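Uncharacterized protein Atu2452 (Agrobacterium tumefaciens, PDB 2R8B) is of unknown function but belongs to the dienelactone hydrolase family and is probably a serine hydrolase of the alpha/beta-hydrolase fold. Local coordinates at residues A[50-54]-A[94-98]; A[63-69]-A[89-95]; A[168-174]-A[190-196]. One frame throughout, in Å; residues are numbered along the deposited sequence.

Overall arrangement
The N-terminal segment 50-54 runs into strand 53-56 at the rim of the main sheet, and contact 1 closes a loop of 39 residues by pairing it with 94-98, just beyond strand 90-94. Contact 2 nests within this loop: it joins 63-69 to 89-95 around helix 75-85, and its second segment overlaps that of contact 1, so that Pro94 and Val95 serve both. Contact 3 follows later in the chain, separate from the first two, and zips 168-174 to 190-196 across a helix-free connection of 15 residues. All three reach the same sheet; contacts 2 and 3 lie on opposite sides of the chain's centre, about 16 Å apart between centres.

Contact 1: residues A[50-54]-A[94-98]; sequences SYFHK and PVGDV
The carbonyl oxygen Phe52 O receives two groups from the 94-98 segment: the N-H of Val95, with Val95 N 3.1 Å from Phe52 O, and the CA-H of Pro94. Val95 N lies 23° out of the carbonyl plane. One residue further on, His53 faces Pro94 as an antiparallel non-hydrogen-bonded pair. The side chains then diverge. Tyr51 reaches towards the loop after Pro94: Tyr51 CB packs on Pro94 CB at 3.7 Å, and the ring extends past the carbonyl of Val95 until Tyr51 CE1 comes within 3.7 Å of Asp97 OD1. Ring and carboxylate planes are turned 53° apart. Phe52 leaves in another direction, its CG anti to the backbone N (chi1 -172°), and Val95 CG1 meets it at CB and at the ring edge, near the ring plane. His53 folds back on its own segment, where His53 ND1 donates to Tyr51 O at 2.8 Å; this bond lies in the imidazole plane and should hold the ring's rotation. Helix 117-138 lies against this contact, with Phe130 edge-to-face on the Tyr51 and His53 rings and Lys126 in a cation-pi contact with Tyr51. Backbone bonding thus reaches as far as Val95, whereas at Asp97 the link to the first segment is made by side chains, and the basic residues Lys126 and Arg122, in long, weak ion pairs, probably temper the charge of Asp97 beside the tyrosine ring.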
ATOM      1  N   SER A  50       8.387 -13.817  -5.967  1.00 55.46           N
ATOM      2  CA  SER A  50       7.069 -14.470  -6.020  1.00 55.04           C
ATOM      3  C   SER A  50       6.060 -13.703  -6.881  1.00 54.69           C
ATOM      4  O   SER A  50       5.173 -14.292  -7.466  1.00 55.04           O
ATOM      5  CB  SER A  50       6.527 -14.873  -4.626  1.00 55.12           C
ATOM      6  OG  SER A  50       6.150 -13.776  -3.788  1.00 54.91           O
ATOM      7  N   TYR A  51       6.211 -12.390  -6.966  1.00 54.52           N
ATOM      8  CA  TYR A  51       5.492 -11.612  -7.953  1.00 54.20           C
ATOM      9  C   TYR A  51       6.521 -11.235  -8.987  1.00 54.31           C
ATOM     10  O   TYR A  51       7.718 -11.060  -8.671  1.00 54.18           O
ATOM     11  CB  TYR A  51       4.934 -10.315  -7.356  1.00 54.14           C
ATOM     12  CG  TYR A  51       3.834 -10.464  -6.306  1.00 54.73           C
ATOM     13  CD1 TYR A  51       2.486 -10.582  -6.672  1.00 53.83           C
ATOM     14  CD2 TYR A  51       4.143 -10.442  -4.947  1.00 54.37           C
ATOM     15  CE1 TYR A  51       1.486 -10.698  -5.707  1.00 54.25           C
ATOM     16  CE2 TYR A  51       3.166 -10.564  -3.982  1.00 54.72           C
ATOM     17  CZ  TYR A  51       1.835 -10.693  -4.362  1.00 55.20           C
ATOM     18  OH  TYR A  51       0.884 -10.822  -3.373  1.00 54.09           O
ATOM     19  N   PHE A  52       6.055 -11.115 -10.220  1.00 54.30           N
ATOM     20  CA  PHE A  52       6.793 -10.421 -11.247  1.00 54.72           C
ATOM     21  C   PHE A  52       6.870  -8.974 -10.826  1.00 54.38           C
ATOM     22  O   PHE A  52       5.906  -8.417 -10.353  1.00 54.60           O
ATOM     23  CB  PHE A  52       6.069 -10.513 -12.588  1.00 55.24           C
ATOM     24  CG  PHE A  52       6.885  -9.987 -13.729  1.00 57.50           C
ATOM     25  CD1 PHE A  52       7.896 -10.789 -14.311  1.00 56.92           C
ATOM     26  CD2 PHE A  52       6.710  -8.665 -14.184  1.00 57.90           C
ATOM     27  CE1 PHE A  52       8.695 -10.298 -15.346  1.00 56.44           C
ATOM     28  CE2 PHE A  52       7.505  -8.165 -15.235  1.00 57.73           C
ATOM     29  CZ  PHE A  52       8.502  -8.989 -15.813  1.00 56.37           C
ATOM     30  N   HIS A  53       8.014  -8.343 -10.970  1.00 54.72           N
ATOM     31  CA  HIS A  53       8.107  -6.975 -10.466  1.00 54.63           C
ATOM     32  C   HIS A  53       9.264  -6.210 -11.079  1.00 54.97           C
ATOM     33  O   HIS A  53      10.205  -6.813 -11.568  1.00 54.74           O
ATOM     34  CB  HIS A  53       8.228  -6.986  -8.934  1.00 54.52           C
ATOM     35  CG  HIS A  53       9.466  -7.658  -8.415  1.00 53.85           C
ATOM     36  ND1 HIS A  53       9.560  -9.021  -8.256  1.00 53.73           N
ATOM     37  CD2 HIS A  53      10.645  -7.148  -7.976  1.00 53.49           C
ATOM     38  CE1 HIS A  53      10.752  -9.324  -7.763  1.00 54.59           C
ATOM     39  NE2 HIS A  53      11.430  -8.206  -7.588  1.00 51.90           N
ATOM     40  N   LYS A  54       9.194  -4.885 -11.063  1.00 55.39           N
ATOM     41  CA  LYS A  54      10.412  -4.093 -11.233  1.00 55.23           C
ATOM     42  C   LYS A  54      11.183  -3.975  -9.890  1.00 55.21           C
ATOM     43  O   LYS A  54      10.567  -4.012  -8.806  1.00 55.46           O
ATOM     44  CB  LYS A  54      10.073  -2.704 -11.780  1.00 55.28           C
ATOM     45  CG  LYS A  54       9.892  -2.652 -13.280  1.00 56.33           C
ATOM     46  CD  LYS A  54      10.774  -1.563 -13.934  1.00 57.97           C
ATOM     47  CE  LYS A  54      10.578  -1.533 -15.457  1.00 58.80           C
ATOM     48  NZ  LYS A  54      11.395  -2.580 -16.121  1.00 60.52           N
ATOM     49  N   PRO A  94       5.736  -4.539  -7.905  1.00 54.76           N
ATOM     50  CA  PRO A  94       5.181  -5.731  -8.516  1.00 55.01           C
ATOM     51  C   PRO A  94       3.936  -5.433  -9.319  1.00 55.67           C
ATOM     52  O   PRO A  94       3.194  -4.462  -9.004  1.00 56.36           O
ATOM     53  CB  PRO A  94       4.793  -6.587  -7.309  1.00 55.01           C
ATOM     54  CG  PRO A  94       4.665  -5.611  -6.152  1.00 54.29           C
ATOM     55  CD  PRO A  94       5.178  -4.294  -6.562  1.00 54.17           C
ATOM     56  N   VAL A  95       3.702  -6.263 -10.333  1.00 55.90           N
ATOM     57  CA  VAL A  95       2.400  -6.315 -11.014  1.00 56.54           C
ATOM     58  C   VAL A  95       1.554  -7.341 -10.267  1.00 57.12           C
ATOM     59  O   VAL A  95       2.065  -8.404  -9.919  1.00 57.77           O
ATOM     60  CB  VAL A  95       2.538  -6.723 -12.512  1.00 56.57           C
ATOM     61  CG1 VAL A  95       3.219  -8.110 -12.649  1.00 56.40           C
ATOM     62  CG2 VAL A  95       1.182  -6.639 -13.253  1.00 54.55           C
ATOM     63  N   GLY A  96       0.292  -7.023  -9.998  1.00 57.10           N
ATOM     64  CA  GLY A  96      -0.607  -7.970  -9.334  1.00 57.74           C
ATOM     65  C   GLY A  96      -0.825  -9.290 -10.070  1.00 57.94           C
ATOM     66  O   GLY A  96      -0.602  -9.400 -11.272  1.00 57.33           O
ATOM     67  N   ASP A  97      -1.276 -10.293  -9.339  1.00 58.74           N
ATOM     68  CA  ASP A  97      -1.318 -11.646  -9.863  1.00 59.64           C
ATOM     69  C   ASP A  97      -2.701 -12.106 -10.249  1.00 59.93           C
ATOM     70  O   ASP A  97      -2.892 -13.274 -10.568  1.00 60.24           O
ATOM     71  CB  ASP A  97      -0.728 -12.618  -8.847  1.00 60.18           C
ATOM     72  CG  ASP A  97      -1.409 -12.544  -7.492  1.00 63.21           C
ATOM     73  OD1 ASP A  97      -1.020 -13.332  -6.601  1.00 66.57           O
ATOM     74  OD2 ASP A  97      -2.315 -11.698  -7.304  1.00 68.12           O
ATOM     75  N   VAL A  98      -3.671 -11.201 -10.204  1.00 60.34           N
ATOM     76  CA  VAL A  98      -5.018 -11.521 -10.665  1.00 60.53           C
ATOM     77  C   VAL A  98      -5.277 -10.683 -11.915  1.00 60.85           C
ATOM     78  O   VAL A  98      -4.907  -9.516 -11.970  1.00 61.27           O
ATOM     79  CB  VAL A  98      -6.081 -11.227  -9.569  1.00 60.60           C
ATOM     80  CG1 VAL A  98      -7.437 -11.790  -9.974  1.00 60.78           C
ATOM     81  CG2 VAL A  98      -5.642 -11.784  -8.214  1.00 59.50           C
TER

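Contact 2: residues A[63-69]-A[89-95]; sequences PLFVLLH and ATILSPV
From Pro63 to Leu67 the two strands are closely laced, Phe65 and Leu67 each donating to a carbonyl of 90-94, and Thr90 and Leu92 answering to carbonyls of the first strand. Phe65 N to Thr90 O, at 2.8 Å and 174°, is the straightest of these four bonds. The strands run parallel with a twist of 21°, and apolar side chains pair on both faces. On one face Leu92 CG is anti to the backbone N (chi1 -168°), which carries its methyls alongside Val66, with Val66 CG2 3.8 Å from Leu92 CD2; Leu92 CD1 also meets Leu64 CD2. On the other face, Phe65 CB touches Ile91 CG1, while Leu67 CD1 slants across to Ile91 CG2 at 3.9 Å. Phe130 and Asn134 of helix 117-138 pack against Leu92 on the first face, and Phe78 and Phe79 of helix 75-85 against Leu67 and Ile91 on the second. The C-terminal end is looser. Pro94 has no N-H to offer, and Leu67 O meets Pro94 CD instead, while Leu68 CD2 rests on Pro94 CG. Beyond it His69 ND1 makes merely a weak, bent bond to Pro94 O, 3.3 Å long, and Val95, partly exposed, lies at the edge of the imidazole. Strand 64-68, helix 75-85 and strand 90-94 form a beta-alpha-beta crossover, as expected of an alpha/beta-hydrolase core.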
ATOM      1  N   PRO A  63      15.458   2.387   3.349  1.00 53.22           N
ATOM      2  CA  PRO A  63      14.129   1.768   3.272  1.00 52.81           C
ATOM      3  C   PRO A  63      13.973   0.794   2.113  1.00 52.76           C
ATOM      4  O   PRO A  63      14.679   0.910   1.105  1.00 52.94           O
ATOM      5  CB  PRO A  63      13.188   2.965   3.082  1.00 52.50           C
ATOM      6  CG  PRO A  63      13.951   4.133   3.711  1.00 53.34           C
ATOM      7  CD  PRO A  63      15.396   3.870   3.388  1.00 52.98           C
ATOM      8  N   LEU A  64      13.087  -0.177   2.326  1.00 52.63           N
ATOM      9  CA  LEU A  64      12.455  -0.996   1.312  1.00 53.23           C
ATOM     10  C   LEU A  64      11.168  -0.264   0.930  1.00 54.03           C
ATOM     11  O   LEU A  64      10.245  -0.135   1.744  1.00 54.38           O
ATOM     12  CB  LEU A  64      12.053  -2.357   1.896  1.00 52.92           C
ATOM     13  CG  LEU A  64      12.234  -3.641   1.095  1.00 53.02           C
ATOM     14  CD1 LEU A  64      10.992  -4.435   1.180  1.00 52.51           C
ATOM     15  CD2 LEU A  64      12.600  -3.421  -0.373  1.00 52.77           C
ATOM     16  N   PHE A  65      11.102   0.236  -0.293  1.00 54.26           N
ATOM     17  CA  PHE A  65       9.926   0.958  -0.686  1.00 54.13           C
ATOM     18  C   PHE A  65       9.129   0.059  -1.611  1.00 54.80           C
ATOM     19  O   PHE A  65       9.555  -0.201  -2.734  1.00 55.80           O
ATOM     20  CB  PHE A  65      10.302   2.223  -1.418  1.00 53.75           C
ATOM     21  CG  PHE A  65       9.214   3.228  -1.460  1.00 52.78           C
ATOM     22  CD1 PHE A  65       7.940   2.912  -1.043  1.00 54.51           C
ATOM     23  CD2 PHE A  65       9.458   4.494  -1.916  1.00 53.52           C
ATOM     24  CE1 PHE A  65       6.941   3.857  -1.071  1.00 54.86           C
ATOM     25  CE2 PHE A  65       8.459   5.448  -1.954  1.00 53.99           C
ATOM     26  CZ  PHE A  65       7.208   5.135  -1.534  1.00 53.26           C
ATOM     27  N   VAL A  66       7.984  -0.433  -1.161  1.00 54.62           N
ATOM     28  CA  VAL A  66       7.141  -1.239  -2.040  1.00 54.90           C
ATOM     29  C   VAL A  66       5.928  -0.419  -2.468  1.00 55.07           C
ATOM     30  O   VAL A  66       5.350   0.288  -1.648  1.00 54.58           O
ATOM     31  CB  VAL A  66       6.798  -2.623  -1.426  1.00 54.54           C
ATOM     32  CG1 VAL A  66       6.384  -2.496   0.002  1.00 55.79           C
ATOM     33  CG2 VAL A  66       5.735  -3.333  -2.229  1.00 54.78           C
ATOM     34  N   LEU A  67       5.610  -0.455  -3.768  1.00 55.79           N
ATOM     35  CA  LEU A  67       4.536   0.369  -4.336  1.00 56.27           C
ATOM     36  C   LEU A  67       3.640  -0.498  -5.154  1.00 56.58           C
ATOM     37  O   LEU A  67       4.097  -1.279  -5.982  1.00 57.59           O
ATOM     38  CB  LEU A  67       5.054   1.477  -5.231  1.00 56.59           C
ATOM     39  CG  LEU A  67       6.194   2.382  -4.770  1.00 58.30           C
ATOM     40  CD1 LEU A  67       7.490   1.812  -5.286  1.00 57.80           C
ATOM     41  CD2 LEU A  67       5.966   3.779  -5.320  1.00 59.58           C
ATOM     42  N   LEU A  68       2.344  -0.316  -4.942  1.00 56.92           N
ATOM     43  CA  LEU A  68       1.336  -1.211  -5.427  1.00 56.31           C
ATOM     44  C   LEU A  68       0.286  -0.468  -6.284  1.00 56.48           C
ATOM     45  O   LEU A  68      -0.482   0.343  -5.772  1.00 56.88           O
ATOM     46  CB  LEU A  68       0.725  -1.860  -4.195  1.00 56.67           C
ATOM     47  CG  LEU A  68       1.800  -2.486  -3.309  1.00 55.16           C
ATOM     48  CD1 LEU A  68       1.269  -2.876  -1.956  1.00 56.60           C
ATOM     49  CD2 LEU A  68       2.329  -3.683  -4.008  1.00 55.59           C
ATOM     50  N   HIS A  69       0.265  -0.763  -7.582  1.00 56.43           N
ATOM     51  CA  HIS A  69      -0.574  -0.076  -8.550  1.00 56.76           C
ATOM     52  C   HIS A  69      -2.066  -0.274  -8.269  1.00 57.35           C
ATOM     53  O   HIS A  69      -2.438  -1.185  -7.539  1.00 57.30           O
ATOM     54  CB  HIS A  69      -0.275  -0.601  -9.946  1.00 56.54           C
ATOM     55  CG  HIS A  69      -0.592  -2.051 -10.116  1.00 56.67           C
ATOM     56  ND1 HIS A  69       0.373  -3.036 -10.065  1.00 57.99           N
ATOM     57  CD2 HIS A  69      -1.767  -2.689 -10.323  1.00 55.84           C
ATOM     58  CE1 HIS A  69      -0.193  -4.217 -10.234  1.00 56.68           C
ATOM     59  NE2 HIS A  69      -1.492  -4.035 -10.390  1.00 56.72           N
ATOM     60  N   ALA A  89      16.312   4.590  -1.593  1.00 59.69           N
ATOM     61  CA  ALA A  89      15.606   3.472  -1.006  1.00 58.60           C
ATOM     62  C   ALA A  89      15.799   2.353  -1.989  1.00 57.90           C
ATOM     63  O   ALA A  89      16.007   2.619  -3.177  1.00 57.85           O
ATOM     64  CB  ALA A  89      14.112   3.800  -0.844  1.00 58.39           C
ATOM     65  N   THR A  90      15.763   1.114  -1.513  1.00 57.03           N
ATOM     66  CA  THR A  90      15.673   0.023  -2.450  1.00 56.33           C
ATOM     67  C   THR A  90      14.216  -0.056  -2.867  1.00 56.21           C
ATOM     68  O   THR A  90      13.333   0.060  -2.031  1.00 56.28           O
ATOM     69  CB  THR A  90      16.336  -1.332  -1.990  1.00 56.58           C
ATOM     70  OG1 THR A  90      15.460  -2.410  -2.338  1.00 55.08           O
ATOM     71  CG2 THR A  90      16.807  -1.360  -0.457  1.00 55.26           C
ATOM     72  N   ILE A  91      13.955  -0.155  -4.169  1.00 55.99           N
ATOM     73  CA  ILE A  91      12.590   0.062  -4.664  1.00 55.66           C
ATOM     74  C   ILE A  91      12.011  -1.110  -5.372  1.00 55.99           C
ATOM     75  O   ILE A  91      12.599  -1.686  -6.287  1.00 56.99           O
ATOM     76  CB  ILE A  91      12.460   1.301  -5.557  1.00 55.54           C
ATOM     77  CG1 ILE A  91      12.379   2.525  -4.668  1.00 56.27           C
ATOM     78  CG2 ILE A  91      11.156   1.274  -6.377  1.00 55.34           C
ATOM     79  CD1 ILE A  91      13.062   3.686  -5.261  1.00 58.39           C
ATOM     80  N   LEU A  92      10.792  -1.415  -5.006  1.00 56.06           N
ATOM     81  CA  LEU A  92      10.238  -2.659  -5.385  1.00 56.70           C
ATOM     82  C   LEU A  92       8.801  -2.476  -5.892  1.00 56.02           C
ATOM     83  O   LEU A  92       7.955  -1.927  -5.208  1.00 56.30           O
ATOM     84  CB  LEU A  92      10.339  -3.513  -4.142  1.00 57.10           C
ATOM     85  CG  LEU A  92      10.086  -4.967  -4.359  1.00 60.05           C
ATOM     86  CD1 LEU A  92      10.872  -5.695  -3.324  1.00 60.57           C
ATOM     87  CD2 LEU A  92       8.567  -5.079  -4.127  1.00 63.16           C
ATOM     88  N   SER A  93       8.519  -2.894  -7.113  1.00 55.72           N
ATOM     89  CA  SER A  93       7.199  -2.598  -7.669  1.00 55.27           C
ATOM     90  C   SER A  93       6.641  -3.754  -8.509  1.00 55.15           C
ATOM     91  O   SER A  93       7.028  -3.941  -9.666  1.00 55.34           O
ATOM     92  CB  SER A  93       7.235  -1.282  -8.446  1.00 55.21           C
ATOM     93  OG  SER A  93       6.242  -1.259  -9.442  1.00 54.57           O
ATOM     94  N   PRO A  94       5.736  -4.539  -7.905  1.00 54.76           N
ATOM     95  CA  PRO A  94       5.181  -5.731  -8.516  1.00 55.01           C
ATOM     96  C   PRO A  94       3.936  -5.433  -9.319  1.00 55.67           C
ATOM     97  O   PRO A  94       3.194  -4.462  -9.004  1.00 56.36           O
ATOM     98  CB  PRO A  94       4.793  -6.587  -7.309  1.00 55.01           C
ATOM     99  CG  PRO A  94       4.665  -5.611  -6.152  1.00 54.29           C
ATOM    100  CD  PRO A  94       5.178  -4.294  -6.562  1.00 54.17           C
ATOM    101  N   VAL A  95       3.702  -6.263 -10.333  1.00 55.90           N
ATOM    102  CA  VAL A  95       2.400  -6.315 -11.014  1.00 56.54           C
ATOM    103  C   VAL A  95       1.554  -7.341 -10.267  1.00 57.12           C
ATOM    104  O   VAL A  95       2.065  -8.404  -9.919  1.00 57.77           O
ATOM    105  CB  VAL A  95       2.538  -6.723 -12.512  1.00 56.57           C
ATOM    106  CG1 VAL A  95       3.219  -8.110 -12.649  1.00 56.40           C
ATOM    107  CG2 VAL A  95       1.182  -6.639 -13.253  1.00 54.55           C
TER

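Contact 3: residues A[168-174]-A[190-196]; sequences AAVLMHP and RVLITAG
The imidazole of His173 lies with one face over the backbone of 190-196: Thr194 O and Ala195 CA both lie against the same face, displaced from the ring centre. Ala195 CA makes a CH-pi contact, 4.2 Å from the centroid of the His173 ring and 13° off the ring normal. Both ring nitrogens have acidic partners, ND1 bonding to Asp199 OD2 and NE2 to Glu236 OE1, and the ring also meets that of His230, the two planes at about 75°. Thr194 OG1 stands between its own backbone N and carbonyl carbon (chi1 72°), turned to Met172, here a selenomethionine, with Thr194 OG1 3.6 Å from Met172 CB; it bonds to the second oxygen of Glu236, whose carboxylate therefore ties His173 to Thr194. Toward the N-terminal ends the strands are parallel and joined by five backbone bonds, from Ala169 N to Arg190 O (2.9 Å) up to His173 N to Thr194 O (2.8 Å). Val170 and Leu192 touch through their CB atoms on one face of the sheet. On the opposite face Leu171 CD1 slants over Ile193 CG1, and the Pro174 ring and the Ile193 side chain cross at roughly a right angle, Pro174 CG 3.7 Å from Ile193 CG2. Ser149, His230 and Asp199 are arranged as in the triad of serine hydrolases and may form one; His173 would then be a second-shell residue. Gripping both ring nitrogens fixes the rotation of its imidazole and would position Asp199.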
ATOM      1  N   ALA A 168       6.142   2.859   7.575  1.00 55.04           N
ATOM      2  CA  ALA A 168       5.323   3.923   7.011  1.00 54.87           C
ATOM      3  C   ALA A 168       4.462   3.407   5.882  1.00 54.64           C
ATOM      4  O   ALA A 168       4.867   2.508   5.146  1.00 55.11           O
ATOM      5  CB  ALA A 168       6.176   5.013   6.510  1.00 54.61           C
ATOM      6  N   ALA A 169       3.274   3.965   5.726  1.00 54.07           N
ATOM      7  CA  ALA A 169       2.454   3.534   4.611  1.00 54.23           C
ATOM      8  C   ALA A 169       1.646   4.680   4.050  1.00 54.09           C
ATOM      9  O   ALA A 169       1.106   5.492   4.811  1.00 54.53           O
ATOM     10  CB  ALA A 169       1.545   2.394   5.038  1.00 54.34           C
ATOM     11  N   VAL A 170       1.565   4.798   2.731  1.00 53.34           N
ATOM     12  CA  VAL A 170       0.599   5.763   2.268  1.00 52.96           C
ATOM     13  C   VAL A 170      -0.510   5.074   1.524  1.00 53.65           C
ATOM     14  O   VAL A 170      -0.270   4.254   0.634  1.00 53.92           O
ATOM     15  CB  VAL A 170       1.209   7.016   1.592  1.00 53.59           C
ATOM     16  CG1 VAL A 170       2.714   6.936   1.503  1.00 51.10           C
ATOM     17  CG2 VAL A 170       0.553   7.321   0.277  1.00 52.49           C
ATOM     18  N   LEU A 171      -1.739   5.327   1.962  1.00 53.35           N
ATOM     19  CA  LEU A 171      -2.886   4.702   1.333  1.00 52.65           C
ATOM     20  C   LEU A 171      -3.623   5.693   0.453  1.00 52.32           C
ATOM     21  O   LEU A 171      -4.200   6.657   0.937  1.00 52.67           O
ATOM     22  CB  LEU A 171      -3.800   4.135   2.395  1.00 52.68           C
ATOM     23  CG  LEU A 171      -3.100   3.216   3.408  1.00 52.34           C
ATOM     24  CD1 LEU A 171      -4.072   2.822   4.488  1.00 45.42           C
ATOM     25  CD2 LEU A 171      -2.503   1.970   2.770  1.00 51.83           C
HETATM   26  N   MSE A 172      -3.587   5.487  -0.851  1.00 51.81           N
HETATM   27  CA  MSE A 172      -4.263   6.427  -1.722  1.00 51.57           C
HETATM   28  C   MSE A 172      -5.630   5.915  -2.124  1.00 51.00           C
HETATM   29  O   MSE A 172      -5.753   4.961  -2.876  1.00 51.06           O
HETATM   30  CB  MSE A 172      -3.349   6.750  -2.899  1.00 51.87           C
HETATM   31  CG  MSE A 172      -2.039   7.262  -2.368  1.00 51.22           C
HETATM   32 SE   MSE A 172      -0.905   7.939  -3.740  0.60 53.42          SE
HETATM   33  CE  MSE A 172      -1.343   9.873  -3.673  1.00 55.02           C
ATOM     34  N   HIS A 173      -6.668   6.535  -1.571  1.00 50.52           N
ATOM     35  CA  HIS A 173      -8.001   6.141  -1.872  1.00 49.81           C
ATOM     36  C   HIS A 173      -8.165   4.657  -1.546  1.00 50.33           C
ATOM     37  O   HIS A 173      -8.400   3.869  -2.437  1.00 51.05           O
ATOM     38  CB  HIS A 173      -8.315   6.421  -3.343  1.00 48.66           C
ATOM     39  CG  HIS A 173      -8.247   7.875  -3.699  1.00 50.43           C
ATOM     40  ND1 HIS A 173      -9.368   8.663  -3.864  1.00 51.79           N
ATOM     41  CD2 HIS A 173      -7.190   8.691  -3.913  1.00 52.55           C
ATOM     42  CE1 HIS A 173      -9.007   9.898  -4.155  1.00 51.98           C
ATOM     43  NE2 HIS A 173      -7.688   9.940  -4.191  1.00 53.98           N
ATOM     44  N   PRO A 174      -8.015   4.272  -0.266  1.00 50.37           N
ATOM     45  CA  PRO A 174      -8.362   2.922   0.155  1.00 51.35           C
ATOM     46  C   PRO A 174      -9.861   2.723   0.233  1.00 52.84           C
ATOM     47  O   PRO A 174     -10.624   3.709   0.272  1.00 55.08           O
ATOM     48  CB  PRO A 174      -7.826   2.868   1.579  1.00 50.86           C
ATOM     49  CG  PRO A 174      -7.987   4.268   2.044  1.00 49.66           C
ATOM     50  CD  PRO A 174      -7.519   5.062   0.873  1.00 49.90           C
ATOM     51  N   ARG A 190       3.874   5.206  10.858  1.00 54.25           N
ATOM     52  CA  ARG A 190       3.235   6.419  10.407  1.00 54.17           C
ATOM     53  C   ARG A 190       2.419   6.053   9.206  1.00 53.94           C
ATOM     54  O   ARG A 190       2.969   5.456   8.246  1.00 54.88           O
ATOM     55  CB  ARG A 190       4.266   7.463  10.025  1.00 53.67           C
ATOM     56  CG  ARG A 190       4.869   8.115  11.249  1.00 56.38           C
ATOM     57  CD  ARG A 190       5.972   9.091  10.950  1.00 59.98           C
ATOM     58  NE  ARG A 190       5.543  10.334  10.286  1.00 65.86           N
ATOM     59  CZ  ARG A 190       5.966  10.733   9.069  1.00 69.28           C
ATOM     60  NH1 ARG A 190       6.800   9.979   8.347  1.00 69.55           N
ATOM     61  NH2 ARG A 190       5.553  11.888   8.553  1.00 69.99           N
ATOM     62  N   VAL A 191       1.130   6.395   9.235  1.00 52.33           N
ATOM     63  CA  VAL A 191       0.359   6.293   8.017  1.00 51.33           C
ATOM     64  C   VAL A 191      -0.352   7.540   7.498  1.00 51.58           C
ATOM     65  O   VAL A 191      -0.902   8.358   8.270  1.00 50.64           O
ATOM     66  CB  VAL A 191      -0.521   4.981   7.918  1.00 51.70           C
ATOM     67  CG1 VAL A 191      -0.384   4.100   9.136  1.00 50.67           C
ATOM     68  CG2 VAL A 191      -1.919   5.262   7.500  1.00 47.19           C
ATOM     69  N   LEU A 192      -0.311   7.647   6.163  1.00 51.22           N
ATOM     70  CA  LEU A 192      -1.001   8.701   5.423  1.00 51.84           C
ATOM     71  C   LEU A 192      -2.150   8.149   4.588  1.00 51.84           C
ATOM     72  O   LEU A 192      -1.942   7.285   3.734  1.00 53.00           O
ATOM     73  CB  LEU A 192      -0.024   9.403   4.488  1.00 51.41           C
ATOM     74  CG  LEU A 192      -0.693  10.423   3.579  1.00 51.77           C
ATOM     75  CD1 LEU A 192      -1.455  11.407   4.379  1.00 54.60           C
ATOM     76  CD2 LEU A 192       0.316  11.135   2.769  1.00 52.13           C
ATOM     77  N   ILE A 193      -3.355   8.643   4.814  1.00 51.09           N
ATOM     78  CA  ILE A 193      -4.458   8.324   3.928  1.00 50.08           C
ATOM     79  C   ILE A 193      -4.824   9.560   3.116  1.00 50.19           C
ATOM     80  O   ILE A 193      -4.965  10.666   3.680  1.00 50.33           O
ATOM     81  CB  ILE A 193      -5.651   7.830   4.692  1.00 49.93           C
ATOM     82  CG1 ILE A 193      -5.241   6.629   5.556  1.00 50.28           C
ATOM     83  CG2 ILE A 193      -6.716   7.370   3.712  1.00 50.31           C
ATOM     84  CD1 ILE A 193      -6.143   6.332   6.767  1.00 46.64           C
ATOM     85  N   THR A 194      -4.953   9.393   1.803  1.00 49.25           N
ATOM     86  CA  THR A 194      -5.406  10.471   0.958  1.00 49.74           C
ATOM     87  C   THR A 194      -6.714  10.011   0.367  1.00 49.89           C
ATOM     88  O   THR A 194      -6.876   8.849  -0.033  1.00 50.11           O
ATOM     89  CB  THR A 194      -4.425  10.733  -0.212  1.00 50.96           C
ATOM     90  OG1 THR A 194      -4.520   9.653  -1.155  1.00 54.45           O
ATOM     91  CG2 THR A 194      -2.936  10.844   0.259  1.00 50.56           C
ATOM     92  N   ALA A 195      -7.671  10.909   0.279  1.00 50.12           N
ATOM     93  CA  ALA A 195      -8.997  10.475  -0.109  1.00 50.76           C
ATOM     94  C   ALA A 195      -9.899  11.554  -0.750  1.00 51.37           C
ATOM     95  O   ALA A 195      -9.687  12.760  -0.595  1.00 51.33           O
ATOM     96  CB  ALA A 195      -9.676   9.824   1.072  1.00 50.19           C
ATOM     97  N   GLY A 196     -10.904  11.106  -1.487  1.00 51.36           N
ATOM     98  CA  GLY A 196     -11.757  12.067  -2.143  1.00 51.68           C
ATOM     99  C   GLY A 196     -13.030  12.118  -1.337  1.00 51.62           C
ATOM    100  O   GLY A 196     -13.512  11.097  -0.819  1.00 52.70           O
TER